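Local atomic coordinates of putative acetyltransferase Sthe_0691 (PDB entry 3SHP), a protein that probably transfers an acetyl group from acetyl-coenzyme A to an as yet unidentified substrate. Residues 136-148 against 157-169. Sequence-based numbering, arbitrary orientation.
Sequences AAEAAGLKAAVRM and HRVDLLIYQAVDP
Asp160 opens the antiparallel pairing of strand 157-167 with strand 143-148 by a salt bridge: its OD2 lies in the guanidinium plane of Arg147, 2.9 Å from NH1, although carboxylate and guanidinium planes are 79° apart. Arg147 sends CG anti to its backbone N (chi1 -177°) and bends at chi3, which brings NH1 back to the aspartate. Next, Leu161 exchanges two backbone hydrogen bonds with Met148, here selenomethionine, whose SE lies beside Leu161 CD2 at 3.9 Å. Ile163 O accepts from both Ala145 N (2.8 Å) and Val146 N (3.3 Å), a classic beta bulge that shifts the register by one residue; on the same face as Val146, Ile163 CG1 packs alongside Val146 CB. Tyr164 reaches back to helix 131-139. Ala144 CB sits over one face of the Tyr164 ring, 4.0 Å from its centroid, Ala137 CB touches Tyr164 CD2, and Tyr164 OH donates to Glu138 OE2 at 2.8 Å, from the anti side but 31° out of the carboxylate plane. A phenylalanine here would probably keep the CH-pi contact but leave Glu138 without this hydroxyl partner. Gln165 and Lys143 pair through two further backbone bonds, while the Gln165 amide turns to Thr123 and Ala44. Ala166 CB meets CD2 of Leu142, the residue that follows the Schellman motif at Gly141, at 3.6 Å. Strand 157-167 also pairs antiparallel with strand 121-127, Ala137 packs on Leu106 of helix 98-116, and at Arg147 the sheet continues into a second subunit; this C-terminal bulged pair is consistent with a GNAT fold.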
ATOM      1  N   ALA A 136      11.020  27.849  24.227  1.00 31.41           N
ATOM      2  CA  ALA A 136      10.538  29.047  23.522  1.00 31.53           C
ATOM      3  C   ALA A 136       9.067  29.258  23.835  1.00 31.51           C
ATOM      4  O   ALA A 136       8.642  30.376  24.041  1.00 32.22           O
ATOM      5  CB  ALA A 136      10.765  28.941  22.006  1.00 31.34           C
ATOM      6  N   ALA A 137       8.295  28.178  23.888  1.00 31.29           N
ATOM      7  CA  ALA A 137       6.857  28.289  24.128  1.00 31.30           C
ATOM      8  C   ALA A 137       6.575  28.810  25.526  1.00 32.10           C
ATOM      9  O   ALA A 137       5.731  29.687  25.718  1.00 31.29           O
ATOM     10  CB  ALA A 137       6.178  26.945  23.914  1.00 30.09           C
ATOM     11  N   GLU A 138       7.294  28.264  26.499  1.00 33.45           N
ATOM     12  CA  GLU A 138       7.178  28.716  27.874  1.00 35.77           C
ATOM     13  C   GLU A 138       7.513  30.204  28.008  1.00 36.25           C
ATOM     14  O   GLU A 138       6.743  30.938  28.627  1.00 36.39           O
ATOM     15  CB  GLU A 138       8.013  27.834  28.808  1.00 36.30           C
ATOM     16  CG  GLU A 138       7.267  26.548  29.138  1.00 41.63           C
ATOM     17  CD  GLU A 138       8.167  25.333  29.328  1.00 47.82           C
ATOM     18  OE1 GLU A 138       9.414  25.491  29.468  1.00 52.07           O
ATOM     19  OE2 GLU A 138       7.611  24.209  29.344  1.00 48.71           O
ATOM     20  N   ALA A 139       8.606  30.655  27.386  1.00 36.50           N
ATOM     21  CA  ALA A 139       8.966  32.073  27.438  1.00 37.68           C
ATOM     22  C   ALA A 139       7.953  32.963  26.698  1.00 37.57           C
ATOM     23  O   ALA A 139       7.762  34.115  27.063  1.00 37.65           O
ATOM     24  CB  ALA A 139      10.409  32.320  26.928  1.00 37.95           C
ATOM     25  N   ALA A 140       7.291  32.421  25.678  1.00 37.28           N
ATOM     26  CA  ALA A 140       6.207  33.151  25.011  1.00 36.68           C
ATOM     27  C   ALA A 140       4.892  33.168  25.823  1.00 36.65           C
ATOM     28  O   ALA A 140       3.892  33.746  25.377  1.00 37.02           O
ATOM     29  CB  ALA A 140       5.973  32.599  23.629  1.00 35.74           C
ATOM     30  N   GLY A 141       4.881  32.533  26.996  1.00 35.83           N
ATOM     31  CA  GLY A 141       3.698  32.569  27.860  1.00 35.28           C
ATOM     32  C   GLY A 141       2.661  31.506  27.516  1.00 35.14           C
ATOM     33  O   GLY A 141       1.521  31.597  27.966  1.00 36.25           O
ATOM     34  N   LEU A 142       3.049  30.510  26.713  1.00 33.67           N
ATOM     35  CA  LEU A 142       2.225  29.339  26.472  1.00 32.85           C
ATOM     36  C   LEU A 142       2.455  28.322  27.589  1.00 32.40           C
ATOM     37  O   LEU A 142       3.546  28.283  28.190  1.00 31.42           O
ATOM     38  CB  LEU A 142       2.557  28.685  25.123  1.00 32.54           C
ATOM     39  CG  LEU A 142       2.500  29.532  23.849  1.00 33.49           C
ATOM     40  CD1 LEU A 142       2.869  28.678  22.609  1.00 30.70           C
ATOM     41  CD2 LEU A 142       1.121  30.086  23.685  1.00 33.54           C
ATOM     42  N   LYS A 143       1.424  27.500  27.838  1.00 31.75           N
ATOM     43  CA  LYS A 143       1.447  26.460  28.861  1.00 31.70           C
ATOM     44  C   LYS A 143       0.976  25.101  28.321  1.00 30.29           C
ATOM     45  O   LYS A 143       0.028  25.015  27.524  1.00 29.45           O
ATOM     46  CB  LYS A 143       0.588  26.881  30.052  1.00 32.91           C
ATOM     47  CG  LYS A 143       1.288  27.948  30.946  1.00 39.11           C
ATOM     48  CD  LYS A 143       0.300  28.638  31.848  1.00 46.66           C
ATOM     49  CE  LYS A 143       0.924  29.858  32.519  1.00 52.96           C
ATOM     50  NZ  LYS A 143       1.984  29.476  33.521  1.00 57.25           N
ATOM     51  N   ALA A 144       1.644  24.044  28.768  1.00 29.29           N
ATOM     52  CA  ALA A 144       1.293  22.687  28.359  1.00 28.49           C
ATOM     53  C   ALA A 144      -0.120  22.379  28.802  1.00 27.85           C
ATOM     54  O   ALA A 144      -0.437  22.468  29.987  1.00 28.47           O
ATOM     55  CB  ALA A 144       2.272  21.686  28.954  1.00 28.73           C
ATOM     56  N   ALA A 145      -0.963  22.012  27.846  1.00 27.22           N
ATOM     57  CA  ALA A 145      -2.393  21.837  28.109  1.00 26.91           C
ATOM     58  C   ALA A 145      -2.835  20.388  27.898  1.00 26.40           C
ATOM     59  O   ALA A 145      -3.718  19.882  28.612  1.00 26.65           O
ATOM     60  CB  ALA A 145      -3.192  22.761  27.195  1.00 26.70           C
ATOM     61  N   VAL A 146      -2.219  19.727  26.916  1.00 25.39           N
ATOM     62  CA  VAL A 146      -2.630  18.397  26.504  1.00 24.35           C
ATOM     63  C   VAL A 146      -1.396  17.544  26.336  1.00 23.82           C
ATOM     64  O   VAL A 146      -0.374  18.013  25.838  1.00 23.54           O
ATOM     65  CB  VAL A 146      -3.426  18.427  25.157  1.00 24.39           C
ATOM     66  CG1 VAL A 146      -3.818  17.006  24.674  1.00 23.48           C
ATOM     67  CG2 VAL A 146      -4.673  19.294  25.285  1.00 24.62           C
ATOM     68  N   ARG A 147      -1.495  16.293  26.776  1.00 23.38           N
ATOM     69  CA  ARG A 147      -0.467  15.298  26.527  1.00 22.78           C
ATOM     70  C   ARG A 147      -1.054  14.204  25.629  1.00 22.61           C
ATOM     71  O   ARG A 147      -2.135  13.668  25.924  1.00 22.95           O
ATOM     72  CB  ARG A 147      -0.013  14.664  27.837  1.00 22.97           C
ATOM     73  CG  ARG A 147       1.113  13.661  27.643  1.00 22.79           C
ATOM     74  CD  ARG A 147       1.461  12.920  28.940  1.00 24.23           C
ATOM     75  NE  ARG A 147       1.813  13.791  30.068  1.00 25.51           N
ATOM     76  CZ  ARG A 147       3.038  14.300  30.288  1.00 27.33           C
ATOM     77  NH1 ARG A 147       4.056  14.057  29.441  1.00 25.22           N
ATOM     78  NH2 ARG A 147       3.249  15.062  31.364  1.00 27.36           N
HETATM   79  N   MSE A 148      -0.357  13.897  24.539  1.00 20.81           N
HETATM   80  CA  MSE A 148      -0.719  12.789  23.679  1.00 20.21           C
HETATM   81  C   MSE A 148       0.397  11.761  23.789  1.00 20.79           C
HETATM   82  O   MSE A 148       1.469  11.923  23.184  1.00 21.18           O
HETATM   83  CB  MSE A 148      -0.888  13.282  22.242  1.00 19.52           C
HETATM   84  CG  MSE A 148      -2.009  14.346  22.087  1.00 17.91           C
HETATM   85 SE   MSE A 148      -2.358  14.783  20.223  0.75 16.75          SE
HETATM   86  CE  MSE A 148      -2.893  13.002  19.576  1.00 16.36           C
ATOM     87  N   HIS A 157      12.041   4.400  19.587  1.00 25.82           N
ATOM     88  CA  HIS A 157      11.140   4.745  20.691  1.00 25.17           C
ATOM     89  C   HIS A 157      10.140   5.774  20.188  1.00 24.35           C
ATOM     90  O   HIS A 157      10.229   6.202  19.044  1.00 23.94           O
ATOM     91  CB  HIS A 157      11.907   5.287  21.943  1.00 25.10           C
ATOM     92  CG  HIS A 157      12.556   6.633  21.744  1.00 25.65           C
ATOM     93  ND1 HIS A 157      13.616   6.833  20.880  1.00 25.64           N
ATOM     94  CD2 HIS A 157      12.299   7.844  22.304  1.00 26.08           C
ATOM     95  CE1 HIS A 157      13.977   8.109  20.912  1.00 26.78           C
ATOM     96  NE2 HIS A 157      13.192   8.744  21.763  1.00 25.28           N
ATOM     97  N   ARG A 158       9.193   6.147  21.048  1.00 23.61           N
ATOM     98  CA  ARG A 158       8.179   7.137  20.723  1.00 22.91           C
ATOM     99  C   ARG A 158       8.162   8.168  21.822  1.00 22.72           C
ATOM    100  O   ARG A 158       8.535   7.860  22.947  1.00 23.49           O
ATOM    101  CB  ARG A 158       6.807   6.483  20.596  1.00 23.06           C
ATOM    102  CG  ARG A 158       6.781   5.353  19.554  1.00 23.60           C
ATOM    103  CD  ARG A 158       5.372   4.844  19.304  1.00 25.27           C
ATOM    104  NE  ARG A 158       4.504   5.837  18.656  1.00 25.22           N
ATOM    105  CZ  ARG A 158       4.403   6.001  17.344  1.00 25.60           C
ATOM    106  NH1 ARG A 158       5.136   5.236  16.512  1.00 23.93           N
ATOM    107  NH2 ARG A 158       3.573   6.933  16.863  1.00 26.13           N
ATOM    108  N   VAL A 159       7.774   9.395  21.488  1.00 21.73           N
ATOM    109  CA  VAL A 159       7.657  10.454  22.480  1.00 21.82           C
ATOM    110  C   VAL A 159       6.277  11.110  22.411  1.00 21.62           C
ATOM    111  O   VAL A 159       5.573  11.002  21.400  1.00 21.13           O
ATOM    112  CB  VAL A 159       8.754  11.522  22.341  1.00 21.10           C
ATOM    113  CG1 VAL A 159      10.163  10.869  22.356  1.00 21.40           C
ATOM    114  CG2 VAL A 159       8.532  12.358  21.106  1.00 19.19           C
ATOM    115  N   ASP A 160       5.897  11.778  23.490  1.00 21.93           N
ATOM    116  CA  ASP A 160       4.588  12.396  23.560  1.00 22.31           C
ATOM    117  C   ASP A 160       4.530  13.580  22.632  1.00 21.92           C
ATOM    118  O   ASP A 160       5.515  14.294  22.447  1.00 22.59           O
ATOM    119  CB  ASP A 160       4.272  12.891  24.977  1.00 22.45           C
ATOM    120  CG  ASP A 160       4.335  11.799  26.022  1.00 24.51           C
ATOM    121  OD1 ASP A 160       4.403  10.597  25.689  1.00 28.22           O
ATOM    122  OD2 ASP A 160       4.329  12.159  27.209  1.00 26.17           O
ATOM    123  N   LEU A 161       3.362  13.814  22.062  1.00 21.68           N
ATOM    124  CA  LEU A 161       3.078  15.121  21.493  1.00 21.65           C
ATOM    125  C   LEU A 161       2.405  15.960  22.574  1.00 22.30           C
ATOM    126  O   LEU A 161       1.435  15.509  23.203  1.00 22.93           O
ATOM    127  CB  LEU A 161       2.143  15.010  20.295  1.00 21.07           C
ATOM    128  CG  LEU A 161       1.895  16.358  19.596  1.00 20.98           C
ATOM    129  CD1 LEU A 161       3.239  16.941  19.102  1.00 18.95           C
ATOM    130  CD2 LEU A 161       0.834  16.260  18.454  1.00 19.69           C
ATOM    131  N   LEU A 162       2.904  17.173  22.774  1.00 22.26           N
ATOM    132  CA  LEU A 162       2.334  18.082  23.744  1.00 22.02           C
ATOM    133  C   LEU A 162       1.637  19.183  23.001  1.00 22.11           C
ATOM    134  O   LEU A 162       2.088  19.571  21.931  1.00 22.76           O
ATOM    135  CB  LEU A 162       3.430  18.674  24.637  1.00 22.19           C
ATOM    136  CG  LEU A 162       4.300  17.667  25.405  1.00 21.91           C
ATOM    137  CD1 LEU A 162       5.339  18.372  26.307  1.00 20.41           C
ATOM    138  CD2 LEU A 162       3.399  16.777  26.215  1.00 20.70           C
ATOM    139  N   ILE A 163       0.534  19.681  23.557  1.00 22.16           N
ATOM    140  CA  ILE A 163      -0.160  20.838  23.000  1.00 22.22           C
ATOM    141  C   ILE A 163      -0.053  21.984  23.989  1.00 23.92           C
ATOM    142  O   ILE A 163      -0.549  21.892  25.127  1.00 24.28           O
ATOM    143  CB  ILE A 163      -1.654  20.570  22.761  1.00 22.04           C
ATOM    144  CG1 ILE A 163      -1.868  19.259  21.998  1.00 19.97           C
ATOM    145  CG2 ILE A 163      -2.304  21.781  22.075  1.00 20.97           C
ATOM    146  CD1 ILE A 163      -1.389  19.297  20.535  1.00 19.78           C
ATOM    147  N   TYR A 164       0.606  23.055  23.555  1.00 25.16           N
ATOM    148  CA  TYR A 164       0.796  24.240  24.375  1.00 26.22           C
ATOM    149  C   TYR A 164      -0.237  25.263  23.955  1.00 27.20           C
ATOM    150  O   TYR A 164      -0.531  25.393  22.764  1.00 27.66           O
ATOM    151  CB  TYR A 164       2.219  24.810  24.184  1.00 25.93           C
ATOM    152  CG  TYR A 164       3.217  24.227  25.154  1.00 25.53           C
ATOM    153  CD1 TYR A 164       3.583  22.883  25.078  1.00 24.42           C
ATOM    154  CD2 TYR A 164       3.790  25.012  26.150  1.00 25.46           C
ATOM    155  CE1 TYR A 164       4.475  22.333  25.975  1.00 24.52           C
ATOM    156  CE2 TYR A 164       4.711  24.471  27.060  1.00 25.40           C
ATOM    157  CZ  TYR A 164       5.049  23.136  26.950  1.00 27.04           C
ATOM    158  OH  TYR A 164       5.954  22.565  27.817  1.00 30.30           O
ATOM    159  N   GLN A 165      -0.768  25.991  24.937  1.00 28.16           N
ATOM    160  CA  GLN A 165      -1.822  26.980  24.704  1.00 28.89           C
ATOM    161  C   GLN A 165      -1.647  28.230  25.535  1.00 30.47           C
ATOM    162  O   GLN A 165      -1.089  28.192  26.637  1.00 30.64           O
ATOM    163  CB  GLN A 165      -3.200  26.369  24.993  1.00 27.82           C
ATOM    164  CG  GLN A 165      -3.615  25.312  23.957  1.00 26.28           C
ATOM    165  CD  GLN A 165      -5.094  24.932  24.069  1.00 25.25           C
ATOM    166  OE1 GLN A 165      -5.512  24.260  25.027  1.00 25.26           O
ATOM    167  NE2 GLN A 165      -5.886  25.350  23.091  1.00 20.96           N
ATOM    168  N   ALA A 166      -2.100  29.348  24.988  1.00 32.49           N
ATOM    169  CA  ALA A 166      -2.459  30.488  25.806  1.00 34.78           C
ATOM    170  C   ALA A 166      -3.927  30.753  25.529  1.00 36.29           C
ATOM    171  O   ALA A 166      -4.376  30.795  24.362  1.00 36.28           O
ATOM    172  CB  ALA A 166      -1.610  31.692  25.481  1.00 34.62           C
ATOM    173  N   VAL A 167      -4.675  30.894  26.613  1.00 38.26           N
ATOM    174  CA  VAL A 167      -6.099  31.121  26.545  1.00 40.64           C
ATOM    175  C   VAL A 167      -6.446  32.370  27.369  1.00 43.66           C
ATOM    176  O   VAL A 167      -6.183  32.430  28.579  1.00 43.90           O
ATOM    177  CB  VAL A 167      -6.881  29.891  27.043  1.00 40.76           C
ATOM    178  CG1 VAL A 167      -8.400  30.150  27.037  1.00 39.91           C
ATOM    179  CG2 VAL A 167      -6.519  28.630  26.211  1.00 40.06           C
ATOM    180  N   ASP A 168      -7.020  33.361  26.694  1.00 46.53           N
ATOM    181  CA  ASP A 168      -7.478  34.594  27.319  1.00 50.40           C
ATOM    182  C   ASP A 168      -8.350  34.315  28.546  1.00 53.29           C
ATOM    183  O   ASP A 168      -9.203  33.414  28.511  1.00 52.91           O
ATOM    184  CB  ASP A 168      -8.250  35.432  26.291  1.00 50.04           C
ATOM    185  CG  ASP A 168      -8.610  36.810  26.804  1.00 50.80           C
ATOM    186  OD1 ASP A 168      -9.491  36.890  27.681  1.00 49.81           O
ATOM    187  OD2 ASP A 168      -8.029  37.815  26.318  1.00 51.89           O
ATOM    188  N   PRO A 169      -8.139  35.086  29.639  1.00 56.61           N
ATOM    189  CA  PRO A 169      -8.935  34.962  30.870  1.00 59.17           C
ATOM    190  C   PRO A 169     -10.455  34.905  30.624  1.00 61.39           C
ATOM    191  O   PRO A 169     -11.141  34.098  31.259  1.00 61.91           O
ATOM    192  CB  PRO A 169      -8.576  36.224  31.659  1.00 59.24           C
ATOM    193  CG  PRO A 169      -7.225  36.609  31.193  1.00 58.67           C
ATOM    194  CD  PRO A 169      -7.013  36.026  29.807  1.00 57.16           C
TER